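Local coordinates for protein endo-alpha-mannosidase (Bacteroides thetaiotaomicron, PDB 4ACY) that probably hydrolyses internal alpha-mannosidic linkages of mannose-containing glycans, as a family GH99 endo-alpha-mannosidase with a TIM-barrel fold, at residues A[168-171]-A[172-176]; A[214-218]-A[219-223]; A[160-163]-A[164-168]; A[200-203]-A[204-207]; A[139-142]-A[143-146]. All coordinates share one frame; numbering follows the deposited sequence.

Contact 1. Residues A[168-171]-A[172-176]; sequences IQYI and VDTYG
The last turns of helix 161-175, an outer helix of the TIM barrel, bring Tyr170 and Thr174 together across one helical turn. Thr174 OG1 sits 3.2 Å above the plane of the Tyr170 ring, over its centre, and Thr174 CB also lies over that face in a CH-pi contact, 4.2 Å from the ring centroid. The hydroxyl does not spend its proton on the ring: OG1 donates to Tyr170 O at 2.7 Å. The Thr174 torsion (chi1 -48°) sets OG1 beside its own backbone N, and both donate to Tyr170 O, from opposite faces of the carbonyl plane. At the rim of the same ring, near its plane, Tyr175 OH lies 4.0 Å from Tyr170 CE2. Tyr130 stacks on Tyr170 from outside the helix. The buried flank is apolar. Ile171 CG2 approaches Tyr175 CD2 at 4.2 Å; Phe151 and Trp124 of the barrel strands lie against both residues, and Ile153 against Ile171. Separately, Ile168 CG2 runs alongside Val172 CG2, 4.1 Å away, and Val172 also touches Tyr220 of a later loop, whose OH is bonded to Asp173 OD1. With its proton committed to a main-chain carbonyl, the threonine hydroxyl is held in place over the ring, its polar need met within the helix itself.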
loop_
_atom_site.group_PDB
_atom_site.type_symbol
_atom_site.label_atom_id
_atom_site.label_comp_id
_atom_site.label_asym_id
_atom_site.label_seq_id
_atom_site.Cartn_x
_atom_site.Cartn_y
_atom_site.Cartn_z
ATOM N N ILE A 168 0.452 11.176 -13.708
ATOM C CA ILE A 168 0.717 12.243 -12.750
ATOM C C ILE A 168 -0.107 13.466 -13.142
ATOM O O ILE A 168 -0.749 14.079 -12.296
ATOM C CB ILE A 168 2.230 12.594 -12.653
ATOM C CG1 ILE A 168 3.022 11.395 -12.125
ATOM C CG2 ILE A 168 2.455 13.830 -11.758
ATOM C CD1 ILE A 168 4.528 11.494 -12.370
ATOM N N GLN A 169 -0.117 13.795 -14.435
ATOM C CA GLN A 169 -0.869 14.957 -14.899
ATOM C C GLN A 169 -2.347 14.779 -14.616
ATOM O O GLN A 169 -2.995 15.700 -14.141
ATOM C CB GLN A 169 -0.667 15.200 -16.388
ATOM C CG GLN A 169 0.746 15.535 -16.789
ATOM C CD GLN A 169 0.904 15.541 -18.299
ATOM O OE1 GLN A 169 0.090 16.131 -19.006
ATOM N NE2 GLN A 169 1.949 14.893 -18.800
ATOM N N TYR A 170 -2.876 13.587 -14.899
ATOM C CA TYR A 170 -4.277 13.320 -14.625
ATOM C C TYR A 170 -4.596 13.465 -13.133
ATOM O O TYR A 170 -5.588 14.093 -12.759
ATOM C CB TYR A 170 -4.730 11.935 -15.125
ATOM C CG TYR A 170 -6.205 11.737 -14.844
ATOM C CD1 TYR A 170 -7.175 12.183 -15.750
ATOM C CD2 TYR A 170 -6.638 11.175 -13.637
ATOM C CE1 TYR A 170 -8.527 12.034 -15.471
ATOM C CE2 TYR A 170 -7.984 11.030 -13.355
ATOM C CZ TYR A 170 -8.923 11.461 -14.276
ATOM O OH TYR A 170 -10.253 11.318 -13.979
ATOM N N ILE A 171 -3.750 12.878 -12.294
ATOM C CA ILE A 171 -3.979 12.865 -10.854
ATOM C C ILE A 171 -3.939 14.292 -10.293
ATOM O O ILE A 171 -4.836 14.698 -9.556
ATOM C CB ILE A 171 -2.966 11.938 -10.145
ATOM C CG1 ILE A 171 -3.322 10.465 -10.431
ATOM C CG2 ILE A 171 -2.910 12.212 -8.637
ATOM C CD1 ILE A 171 -2.203 9.463 -10.108
ATOM N N VAL A 172 -2.905 15.045 -10.662
ATOM C CA VAL A 172 -2.751 16.426 -10.192
ATOM C C VAL A 172 -3.882 17.325 -10.722
ATOM O O VAL A 172 -4.460 18.098 -9.968
ATOM C CB VAL A 172 -1.356 17.010 -10.540
ATOM C CG1 VAL A 172 -1.279 18.507 -10.238
ATOM C CG2 VAL A 172 -0.243 16.272 -9.770
ATOM N N ASP A 173 -4.211 17.204 -12.005
ATOM C CA ASP A 173 -5.281 18.029 -12.591
ATOM C C ASP A 173 -6.644 17.732 -12.008
ATOM O O ASP A 173 -7.455 18.632 -11.819
ATOM C CB ASP A 173 -5.352 17.854 -14.112
ATOM C CG ASP A 173 -4.183 18.489 -14.833
ATOM O OD1 ASP A 173 -3.429 19.272 -14.222
ATOM O OD2 ASP A 173 -4.009 18.190 -16.029
ATOM N N THR A 174 -6.912 16.464 -11.739
ATOM C CA THR A 174 -8.233 16.056 -11.301
ATOM C C THR A 174 -8.426 16.156 -9.789
ATOM O O THR A 174 -9.488 16.561 -9.328
ATOM C CB THR A 174 -8.552 14.621 -11.775
ATOM O OG1 THR A 174 -8.242 14.498 -13.171
ATOM C CG2 THR A 174 -10.009 14.275 -11.532
ATOM N N TYR A 175 -7.402 15.790 -9.027
ATOM C CA TYR A 175 -7.523 15.687 -7.577
ATOM C C TYR A 175 -6.692 16.695 -6.807
ATOM O O TYR A 175 -6.874 16.837 -5.602
ATOM C CB TYR A 175 -7.119 14.284 -7.117
ATOM C CG TYR A 175 -7.839 13.197 -7.861
ATOM C CD1 TYR A 175 -9.234 13.125 -7.851
ATOM C CD2 TYR A 175 -7.133 12.244 -8.583
ATOM C CE1 TYR A 175 -9.895 12.122 -8.527
ATOM C CE2 TYR A 175 -7.784 11.240 -9.261
ATOM C CZ TYR A 175 -9.158 11.186 -9.238
ATOM O OH TYR A 175 -9.794 10.178 -9.919
ATOM N N GLY A 176 -5.777 17.370 -7.494
ATOM C CA GLY A 176 -4.780 18.230 -6.830
ATOM C C GLY A 176 -5.329 19.410 -6.048
ATOM O O GLY A 176 -4.712 19.857 -5.071
#

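Contact 2. Residues A[214-218]-A[219-223]; sequences SVRNT and KYDGL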
loop_
_atom_site.group_PDB
_atom_site.type_symbol
_atom_site.label_atom_id
_atom_site.label_comp_id
_atom_site.label_asym_id
_atom_site.label_seq_id
_atom_site.Cartn_x
_atom_site.Cartn_y
_atom_site.Cartn_z
ATOM N N SER A 214 10.769 16.118 -18.307
ATOM C CA SER A 214 10.824 16.350 -16.861
ATOM C C SER A 214 9.551 16.958 -16.302
ATOM O O SER A 214 8.916 17.812 -16.933
ATOM C CB SER A 214 12.012 17.234 -16.478
ATOM O OG SER A 214 12.096 17.367 -15.066
ATOM N N VAL A 215 9.172 16.502 -15.114
ATOM C CA VAL A 215 8.102 17.155 -14.352
ATOM C C VAL A 215 8.682 18.106 -13.295
ATOM O O VAL A 215 7.939 18.767 -12.560
ATOM C CB VAL A 215 7.174 16.126 -13.638
ATOM C CG1 VAL A 215 6.314 15.401 -14.655
ATOM C CG2 VAL A 215 7.977 15.146 -12.807
ATOM N N ARG A 216 10.003 18.160 -13.206
ATOM C CA ARG A 216 10.636 18.951 -12.167
ATOM C C ARG A 216 10.381 20.423 -12.437
ATOM O O ARG A 216 10.539 20.906 -13.567
ATOM C CB ARG A 216 12.134 18.680 -12.074
ATOM C CG ARG A 216 12.531 17.248 -11.660
ATOM C CD ARG A 216 11.817 16.817 -10.390
ATOM N NE ARG A 216 12.261 15.488 -9.957
ATOM C CZ ARG A 216 11.771 14.842 -8.899
ATOM N NH1 ARG A 216 10.836 15.399 -8.147
ATOM N NH2 ARG A 216 12.237 13.637 -8.590
ATOM N N ASN A 217 9.933 21.105 -11.389
ATOM C CA ASN A 217 9.638 22.535 -11.432
ATOM C C ASN A 217 8.493 22.902 -12.362
ATOM O O ASN A 217 8.369 24.049 -12.804
ATOM C CB ASN A 217 10.918 23.335 -11.683
ATOM C CG ASN A 217 11.918 23.137 -10.572
ATOM O OD1 ASN A 217 11.562 23.161 -9.385
ATOM N ND2 ASN A 217 13.171 22.928 -10.940
ATOM N N THR A 218 7.655 21.909 -12.647
ATOM C CA THR A 218 6.360 22.125 -13.260
ATOM C C THR A 218 5.338 21.988 -12.146
ATOM O O THR A 218 5.686 21.637 -11.020
ATOM C CB THR A 218 6.048 21.072 -14.351
ATOM O OG1 THR A 218 5.748 19.812 -13.726
ATOM C CG2 THR A 218 7.218 20.897 -15.292
ATOM N N LYS A 219 4.071 22.245 -12.455
ATOM C CA LYS A 219 3.003 22.058 -11.493
ATOM C C LYS A 219 2.801 20.568 -11.158
ATOM O O LYS A 219 2.004 20.240 -10.282
ATOM C CB LYS A 219 1.696 22.640 -12.037
ATOM C CG LYS A 219 1.071 21.800 -13.145
ATOM C CD LYS A 219 -0.294 22.332 -13.565
ATOM C CE LYS A 219 -1.375 22.037 -12.522
ATOM N NZ LYS A 219 -2.711 22.415 -13.073
ATOM N N TYR A 220 3.514 19.701 -11.877
ATOM C CA TYR A 220 3.405 18.233 -11.722
ATOM C C TYR A 220 4.555 17.644 -10.906
ATOM O O TYR A 220 4.754 16.410 -10.851
ATOM C CB TYR A 220 3.285 17.560 -13.097
ATOM C CG TYR A 220 2.086 18.070 -13.836
ATOM C CD1 TYR A 220 0.807 17.902 -13.310
ATOM C CD2 TYR A 220 2.225 18.771 -15.033
ATOM C CE1 TYR A 220 -0.316 18.404 -13.964
ATOM C CE2 TYR A 220 1.107 19.271 -15.700
ATOM C CZ TYR A 220 -0.155 19.085 -15.159
ATOM O OH TYR A 220 -1.261 19.578 -15.817
ATOM N N ASP A 221 5.318 18.522 -10.255
ATOM C CA ASP A 221 6.442 18.077 -9.453
ATOM C C ASP A 221 5.921 17.497 -8.136
ATOM O O ASP A 221 4.763 17.699 -7.765
ATOM C CB ASP A 221 7.421 19.240 -9.184
ATOM C CG ASP A 221 8.839 18.766 -8.957
ATOM O OD1 ASP A 221 9.050 17.550 -8.756
ATOM O OD2 ASP A 221 9.760 19.601 -8.976
ATOM N N GLY A 222 6.784 16.786 -7.431
ATOM C CA GLY A 222 6.407 16.202 -6.155
ATOM C C GLY A 222 7.515 15.310 -5.666
ATOM O O GLY A 222 8.670 15.478 -6.042
ATOM N N LEU A 223 7.154 14.371 -4.801
ATOM C CA LEU A 223 8.110 13.447 -4.236
ATOM C C LEU A 223 7.764 12.079 -4.795
ATOM O O LEU A 223 6.666 11.567 -4.580
ATOM C CB LEU A 223 8.003 13.441 -2.712
ATOM C CG LEU A 223 8.444 14.717 -1.973
ATOM C CD1 LEU A 223 7.906 14.690 -0.556
ATOM C CD2 LEU A 223 9.970 14.917 -1.978
#
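Asp221 reaches back across the loop, its carboxylate to Arg216 and Asn217. CB lies 3.4 Å from Val215 O, with Thr218 O about as near. From CB the carboxyl carbon swings out anti to the backbone N (chi1 -153°), which brings CG close to Asn217 N and Arg216 CA. The two oxygens then divide the work. OD2 takes the Asn217 N-H in a nearly straight bond, 2.8 Å between Asn217 N and Asp221 OD2, with the donor well above the carboxylate plane. OD1 receives two donors: Arg216 NH1 at 2.9 Å, a salt bridge lying in the guanidinium plane, and its neighbour Gly222 N at 2.7 Å. The loop that makes this possible joins helix 200-207 to barrel strand 223-227 and is two beta turns in succession, type II from Val215 to Thr218 and type I from Thr218 to Asp221, overlapped at its start by an ST turn in which Ser214 OG accepts from Arg216 N. Thr218 belongs to both beta turns: its OG1 donates to Val215 O at 2.7 Å and accepts from Tyr220 N at 2.9 Å, while its carbonyl takes Asp221 N. Val215 CG1 packs 4.0 Å from Tyr220 CB, the two side chains crossing at about a right angle, and Tyr220 O is buried with no partner in the model. The arginine is gripped from further sides, its NE by Phe207 O and its NH2 by Asp243.

Contact 3. Residues A[160-163]-A[164-168]; sequences SPQT and VRENI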
loop_
_atom_site.group_PDB
_atom_site.type_symbol
_atom_site.label_atom_id
_atom_site.label_comp_id
_atom_site.label_asym_id
_atom_site.label_seq_id
_atom_site.Cartn_x
_atom_site.Cartn_y
_atom_site.Cartn_z
ATOM N N SER A 160 5.342 3.383 -18.683
ATOM C CA SER A 160 6.608 3.909 -19.172
ATOM C C SER A 160 6.795 5.296 -18.552
ATOM O O SER A 160 5.839 5.852 -18.020
ATOM C CB SER A 160 6.567 4.036 -20.697
ATOM O OG SER A 160 5.631 5.024 -21.092
ATOM N N PRO A 161 8.016 5.871 -18.636
ATOM C CA PRO A 161 8.136 7.253 -18.163
ATOM C C PRO A 161 7.046 8.177 -18.736
ATOM O O PRO A 161 6.475 8.980 -17.993
ATOM C CB PRO A 161 9.540 7.645 -18.631
ATOM C CG PRO A 161 10.312 6.344 -18.509
ATOM C CD PRO A 161 9.336 5.285 -18.950
ATOM N N GLN A 162 6.757 8.059 -20.033
ATOM C CA GLN A 162 5.735 8.897 -20.669
ATOM C C GLN A 162 4.327 8.663 -20.125
ATOM O O GLN A 162 3.604 9.613 -19.860
ATOM C CB GLN A 162 5.751 8.753 -22.203
ATOM C CG GLN A 162 4.698 9.608 -22.940
ATOM C CD GLN A 162 4.804 11.111 -22.633
ATOM O OE1 GLN A 162 5.903 11.679 -22.557
ATOM N NE2 GLN A 162 3.659 11.754 -22.454
ATOM N N THR A 163 3.931 7.407 -19.946
ATOM C CA THR A 163 2.563 7.155 -19.495
ATOM C C THR A 163 2.444 7.432 -17.987
ATOM O O THR A 163 1.384 7.827 -17.504
ATOM C CB THR A 163 2.047 5.749 -19.870
ATOM O OG1 THR A 163 2.877 4.757 -19.271
ATOM C CG2 THR A 163 2.044 5.560 -21.410
ATOM N N VAL A 164 3.541 7.264 -17.258
ATOM C CA VAL A 164 3.553 7.686 -15.843
ATOM C C VAL A 164 3.361 9.213 -15.778
ATOM O O VAL A 164 2.550 9.698 -14.993
ATOM C CB VAL A 164 4.814 7.206 -15.090
ATOM C CG1 VAL A 164 4.932 7.863 -13.699
ATOM C CG2 VAL A 164 4.802 5.673 -14.962
ATOM N N ARG A 165 4.064 9.961 -16.634
ATOM C CA ARG A 165 3.860 11.413 -16.697
ATOM C C ARG A 165 2.396 11.751 -16.916
ATOM O O ARG A 165 1.841 12.592 -16.221
ATOM C CB ARG A 165 4.722 12.076 -17.784
ATOM C CG ARG A 165 4.853 13.593 -17.569
ATOM C CD ARG A 165 5.620 14.269 -18.699
ATOM N NE ARG A 165 6.208 15.562 -18.298
ATOM C CZ ARG A 165 5.542 16.706 -18.147
ATOM N NH1 ARG A 165 4.232 16.775 -18.350
ATOM N NH2 ARG A 165 6.196 17.801 -17.776
ATOM N N GLU A 166 1.760 11.070 -17.866
ATOM C CA GLU A 166 0.363 11.345 -18.191
ATOM C C GLU A 166 -0.540 11.079 -16.995
ATOM O O GLU A 166 -1.530 11.790 -16.768
ATOM C CB GLU A 166 -0.090 10.504 -19.387
ATOM C CG GLU A 166 0.645 10.830 -20.691
ATOM C CD GLU A 166 0.426 9.784 -21.783
ATOM O OE1 GLU A 166 -0.344 8.823 -21.573
ATOM O OE2 GLU A 166 1.046 9.914 -22.853
ATOM N N ASN A 167 -0.197 10.041 -16.236
ATOM C CA ASN A 167 -0.958 9.710 -15.028
ATOM C C ASN A 167 -0.776 10.689 -13.884
ATOM O O ASN A 167 -1.739 10.985 -13.169
ATOM C CB ASN A 167 -0.668 8.284 -14.569
ATOM C CG ASN A 167 -1.502 7.277 -15.318
ATOM O OD1 ASN A 167 -2.624 6.976 -14.924
ATOM N ND2 ASN A 167 -0.973 6.782 -16.436
ATOM N N ILE A 168 0.452 11.176 -13.708
ATOM C CA ILE A 168 0.717 12.243 -12.750
ATOM C C ILE A 168 -0.107 13.466 -13.142
ATOM O O ILE A 168 -0.749 14.079 -12.296
ATOM C CB ILE A 168 2.230 12.594 -12.653
ATOM C CG1 ILE A 168 3.022 11.395 -12.125
ATOM C CG2 ILE A 168 2.455 13.830 -11.758
ATOM C CD1 ILE A 168 4.528 11.494 -12.370
#
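Asn167 and Thr163 are joined by a side-chain-to-backbone bond in this first part of helix 161-175. Asn167 ND2 donates to Thr163 O at 2.8 Å, nearly in its own amide plane but from above the carbonyl plane, and Asn167 N reaches the same oxygen from the opposite face at 3.0 Å. Two bonds thus grip Thr163 O; the amide itself is held at both ends, since Asn167 OD1 accepts from Trp124 NE1. The other side-chain bond joins Gln162 to Glu166: NE2 meets OE2 on its anti side at 3.2 Å, almost straight, with amide and carboxylate planes 60° apart. Gln162 gets there by bending at chi2 (57°). The capping bonds form a third group. Ser160 is the N-cap, and its OG accepts from Thr163 N at 3.1 Å while Thr163 OG1 accepts from Ser160 N at 2.9 Å, a capping box. Val164 CG2 packs against Ser160 O, 3.2 Å away. Outward from here, Val164 packs on Trp203 and Leu206, Pro161 touches Glu202, and Arg165 reaches the carbonyls of Ile213 and Ser214, so one flank rests on helix 200-207 and the loop after it, while Asn167 faces Trp124 of strand 117-124.

Contact 4. Residues A[200-203]-A[204-207]; sequences PAEW and AKLF
Trp203 and Phe207, one turn apart on helix 200-207 of the TIM barrel, make the dense side of this contact. The helix belongs to the beta-alpha-beta unit between strands 189-192 and 223-227, and both rings point the same way, toward the barrel. Their planes are nearly parallel, 11° apart, yet the six-membered rings are slid so far past each other, centroids 5.6 Å apart, that they barely overlap; the nearest approach is Trp203 CE3 to Phe207 CE2 at 3.5 Å. Leu206 CD2 comes to the edge of the indole, near its plane, 4.2 Å from Trp203 CZ3. Ile192 of the barrel wall lies against both rings, Phe224 stacks on Phe207, and Trp203 NE1 is held by Ser195 O, so the indole is fixed at its polar edge as well. The outer side is looser. Ala201 is exposed there, and on this surface Lys205 NZ and Glu202 OE1 form a salt bridge, the ammonium meeting the oxygen on its syn side at 3.0 Å. The lysine runs out straight from CG, while the glutamate bends at chi2 (-46°) to come alongside it. Near the end of the helix the backbone bonding mixes three- and four-residue spacing. Lys205 N bonds to Glu202 O, three residues back, at 3.2 Å. Trp203 O takes two donors, Leu206 N from above the carbonyl plane and Phe207 N in that plane, each at 2.9 Å.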
loop_
_atom_site.group_PDB
_atom_site.type_symbol
_atom_site.label_atom_id
_atom_site.label_comp_id
_atom_site.label_asym_id
_atom_site.label_seq_id
_atom_site.Cartn_x
_atom_site.Cartn_y
_atom_site.Cartn_z
ATOM N N PRO A 200 16.779 3.009 -14.649
ATOM C CA PRO A 200 17.031 4.339 -14.065
ATOM C C PRO A 200 17.202 5.451 -15.118
ATOM O O PRO A 200 16.693 6.566 -14.939
ATOM C CB PRO A 200 18.324 4.134 -13.274
ATOM C CG PRO A 200 18.331 2.663 -12.944
ATOM C CD PRO A 200 17.728 1.996 -14.142
ATOM N N ALA A 201 17.886 5.147 -16.219
ATOM C CA ALA A 201 18.113 6.152 -17.260
ATOM C C ALA A 201 16.818 6.617 -17.924
ATOM O O ALA A 201 16.716 7.766 -18.353
ATOM C CB ALA A 201 19.111 5.639 -18.304
ATOM N N GLU A 202 15.832 5.721 -18.009
ATOM C CA GLU A 202 14.511 6.067 -18.514
ATOM C C GLU A 202 13.734 6.931 -17.515
ATOM O O GLU A 202 13.107 7.917 -17.910
ATOM C CB GLU A 202 13.712 4.813 -18.889
ATOM C CG GLU A 202 14.324 3.993 -20.050
ATOM C CD GLU A 202 14.747 4.854 -21.220
ATOM O OE1 GLU A 202 13.910 5.624 -21.733
ATOM O OE2 GLU A 202 15.927 4.760 -21.630
ATOM N N TRP A 203 13.796 6.571 -16.232
ATOM C CA TRP A 203 13.185 7.393 -15.173
ATOM C C TRP A 203 13.778 8.808 -15.167
ATOM O O TRP A 203 13.061 9.779 -14.939
ATOM C CB TRP A 203 13.381 6.777 -13.787
ATOM C CG TRP A 203 12.488 5.604 -13.481
ATOM C CD1 TRP A 203 12.888 4.348 -13.110
ATOM C CD2 TRP A 203 11.055 5.584 -13.486
ATOM N NE1 TRP A 203 11.788 3.540 -12.889
ATOM C CE2 TRP A 203 10.652 4.275 -13.115
ATOM C CE3 TRP A 203 10.063 6.542 -13.769
ATOM C CZ2 TRP A 203 9.311 3.910 -13.019
ATOM C CZ3 TRP A 203 8.726 6.169 -13.675
ATOM C CH2 TRP A 203 8.366 4.856 -13.317
ATOM N N ALA A 204 15.084 8.909 -15.409
ATOM C CA ALA A 204 15.786 10.201 -15.377
ATOM C C ALA A 204 15.208 11.208 -16.373
ATOM O O ALA A 204 15.230 12.415 -16.121
ATOM C CB ALA A 204 17.284 10.009 -15.589
ATOM N N LYS A 205 14.669 10.714 -17.486
ATOM C CA LYS A 205 14.009 11.582 -18.469
ATOM C C LYS A 205 12.815 12.318 -17.865
ATOM O O LYS A 205 12.459 13.416 -18.293
ATOM C CB LYS A 205 13.552 10.769 -19.678
ATOM C CG LYS A 205 14.711 10.199 -20.480
ATOM C CD LYS A 205 14.220 9.260 -21.554
ATOM C CE LYS A 205 15.359 8.881 -22.482
ATOM N NZ LYS A 205 14.873 7.849 -23.444
ATOM N N LEU A 206 12.193 11.677 -16.883
ATOM C CA LEU A 206 11.020 12.203 -16.204
ATOM C C LEU A 206 11.380 12.963 -14.918
ATOM O O LEU A 206 10.730 13.963 -14.591
ATOM C CB LEU A 206 10.059 11.038 -15.878
ATOM C CG LEU A 206 8.749 11.392 -15.186
ATOM C CD1 LEU A 206 7.933 12.272 -16.111
ATOM C CD2 LEU A 206 7.967 10.124 -14.807
ATOM N N PHE A 207 12.415 12.506 -14.208
ATOM C CA PHE A 207 12.695 13.001 -12.853
ATOM C C PHE A 207 13.968 13.851 -12.691
ATOM O O PHE A 207 14.148 14.486 -11.656
ATOM C CB PHE A 207 12.727 11.843 -11.841
ATOM C CG PHE A 207 11.417 11.114 -11.684
ATOM C CD1 PHE A 207 10.205 11.804 -11.651
ATOM C CD2 PHE A 207 11.405 9.724 -11.530
ATOM C CE1 PHE A 207 8.995 11.121 -11.484
ATOM C CE2 PHE A 207 10.195 9.038 -11.362
ATOM C CZ PHE A 207 8.996 9.737 -11.349
#

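Contact 5. Residues A[139-142]-A[143-146]; sequences LDEA and AKVG
Glu141 and Lys144 meet at the carboxylate, the flat group of this contact. Lys144 CE stands tilted out of the carboxylate plane, nearly equidistant from the two oxygens, 3.3 Å from Glu141 OE2 and 3.4 Å from Glu141 OE1. The charged end goes past: Lys144 NZ is 3.9 Å from Glu141 OE2, a long salt bridge, so the methylene chain rather than the ammonium does most of the touching. Glu141 bends at chi2 (-64°), bringing its carboxylate against Lys144, and Lys144 bends at its last torsion (-54°), with the two chains side by side. Beyond the segments, Ile105 and Arg106 of helix 102-115 also touch Glu141. Lower on the lysine, CG rests 3.4 Å from Asp140 O. Val145 CG2 lies 3.4 Å from Ala142 O, and its side chain packs on Ile109 and Ile113 of that same neighbouring helix. In the main chain the regular pattern gives way. Ala143 N bonds to Leu139 O at 2.9 Å with good geometry, but Lys144 N makes only weak bonds, to Asp140 O and Glu141 O, and Val145 N turns to Ala142 O at 3.1 Å, from above the carbonyl plane. Ala142 is buried at this point, while Lys144 and Val145 are exposed. Gly146 then leaves helical geometry with positive phi (81°). The bonds have weakened and shifted to three-residue spacing by then, and a glycine of positive phi just after the last helical residue is a familiar helix C-terminus, here closing helix 133-145 ahead of barrel strand 148-153.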
loop_
_atom_site.group_PDB
_atom_site.type_symbol
_atom_site.label_atom_id
_atom_site.label_comp_id
_atom_site.label_asym_id
_atom_site.label_seq_id
_atom_site.Cartn_x
_atom_site.Cartn_y
_atom_site.Cartn_z
ATOM N N LEU A 139 -11.554 10.820 -1.228
ATOM C CA LEU A 139 -11.134 12.190 -0.961
ATOM C C LEU A 139 -12.203 12.932 -0.148
ATOM O O LEU A 139 -11.895 13.525 0.889
ATOM C CB LEU A 139 -10.847 12.914 -2.283
ATOM C CG LEU A 139 -9.527 12.517 -2.954
ATOM C CD1 LEU A 139 -9.547 12.880 -4.418
ATOM C CD2 LEU A 139 -8.360 13.175 -2.235
ATOM N N ASP A 140 -13.452 12.854 -0.608
ATOM C CA ASP A 140 -14.572 13.538 0.058
ATOM C C ASP A 140 -14.698 13.101 1.516
ATOM O O ASP A 140 -14.811 13.936 2.430
ATOM C CB ASP A 140 -15.891 13.287 -0.695
ATOM C CG ASP A 140 -15.989 14.074 -1.995
ATOM O OD1 ASP A 140 -15.172 14.990 -2.213
ATOM O OD2 ASP A 140 -16.890 13.781 -2.812
ATOM N N GLU A 141 -14.633 11.788 1.740
ATOM C CA GLU A 141 -14.730 11.252 3.096
ATOM C C GLU A 141 -13.509 11.566 3.955
ATOM O O GLU A 141 -13.642 11.850 5.153
ATOM C CB GLU A 141 -15.060 9.749 3.078
ATOM C CG GLU A 141 -16.416 9.435 2.434
ATOM C CD GLU A 141 -17.588 10.036 3.212
ATOM O OE1 GLU A 141 -17.529 10.070 4.459
ATOM O OE2 GLU A 141 -18.559 10.487 2.569
ATOM N N ALA A 142 -12.320 11.544 3.350
ATOM C CA ALA A 142 -11.104 11.890 4.086
ATOM C C ALA A 142 -11.133 13.358 4.537
ATOM O O ALA A 142 -10.746 13.676 5.665
ATOM C CB ALA A 142 -9.852 11.602 3.240
ATOM N N ALA A 143 -11.619 14.231 3.660
ATOM C CA ALA A 143 -11.658 15.667 3.940
ATOM C C ALA A 143 -12.547 16.017 5.140
ATOM O O ALA A 143 -12.273 16.992 5.832
ATOM C CB ALA A 143 -12.074 16.451 2.713
ATOM N N LYS A 144 -13.579 15.214 5.399
ATOM C CA LYS A 144 -14.471 15.437 6.567
ATOM C C LYS A 144 -13.782 15.250 7.923
ATOM O O LYS A 144 -14.218 15.806 8.940
ATOM C CB LYS A 144 -15.690 14.511 6.519
ATOM C CG LYS A 144 -16.568 14.619 5.289
ATOM C CD LYS A 144 -17.888 13.916 5.567
ATOM C CE LYS A 144 -18.550 13.334 4.334
ATOM N NZ LYS A 144 -18.744 14.306 3.245
ATOM N N VAL A 145 -12.716 14.459 7.945
ATOM C CA VAL A 145 -12.053 14.103 9.196
ATOM C C VAL A 145 -10.583 14.538 9.240
ATOM O O VAL A 145 -9.869 14.228 10.189
ATOM C CB VAL A 145 -12.191 12.575 9.475
ATOM C CG1 VAL A 145 -13.660 12.156 9.481
ATOM C CG2 VAL A 145 -11.418 11.775 8.418
ATOM N N GLY A 146 -10.127 15.231 8.198
ATOM C CA GLY A 146 -8.734 15.690 8.125
ATOM C C GLY A 146 -7.737 14.633 7.652
ATOM O O GLY A 146 -6.526 14.798 7.821
#

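All five contacts are local, and four of them lie on three successive outer helices of the barrel. Contacts 1 and 3 share Ile168 and cover the late and early parts of helix 161-175; contact 4 sits on the next helix, and contact 2 is the loop leading from it to the following strand. That loop is the meeting point, bonded to contact 1 through Tyr220, to contact 3 through Arg165 and to contact 4 through Arg216. Aromatic and apolar side chains mark the inner sides of contacts 1 and 4, whereas contact 2 depends on carboxylate and turn bonds. Contact 5, the most solvent-facing by its exposed residues, lies farthest from contact 4, about 34 Å between centres, yet touches contact 1 where Leu139 meets Tyr175.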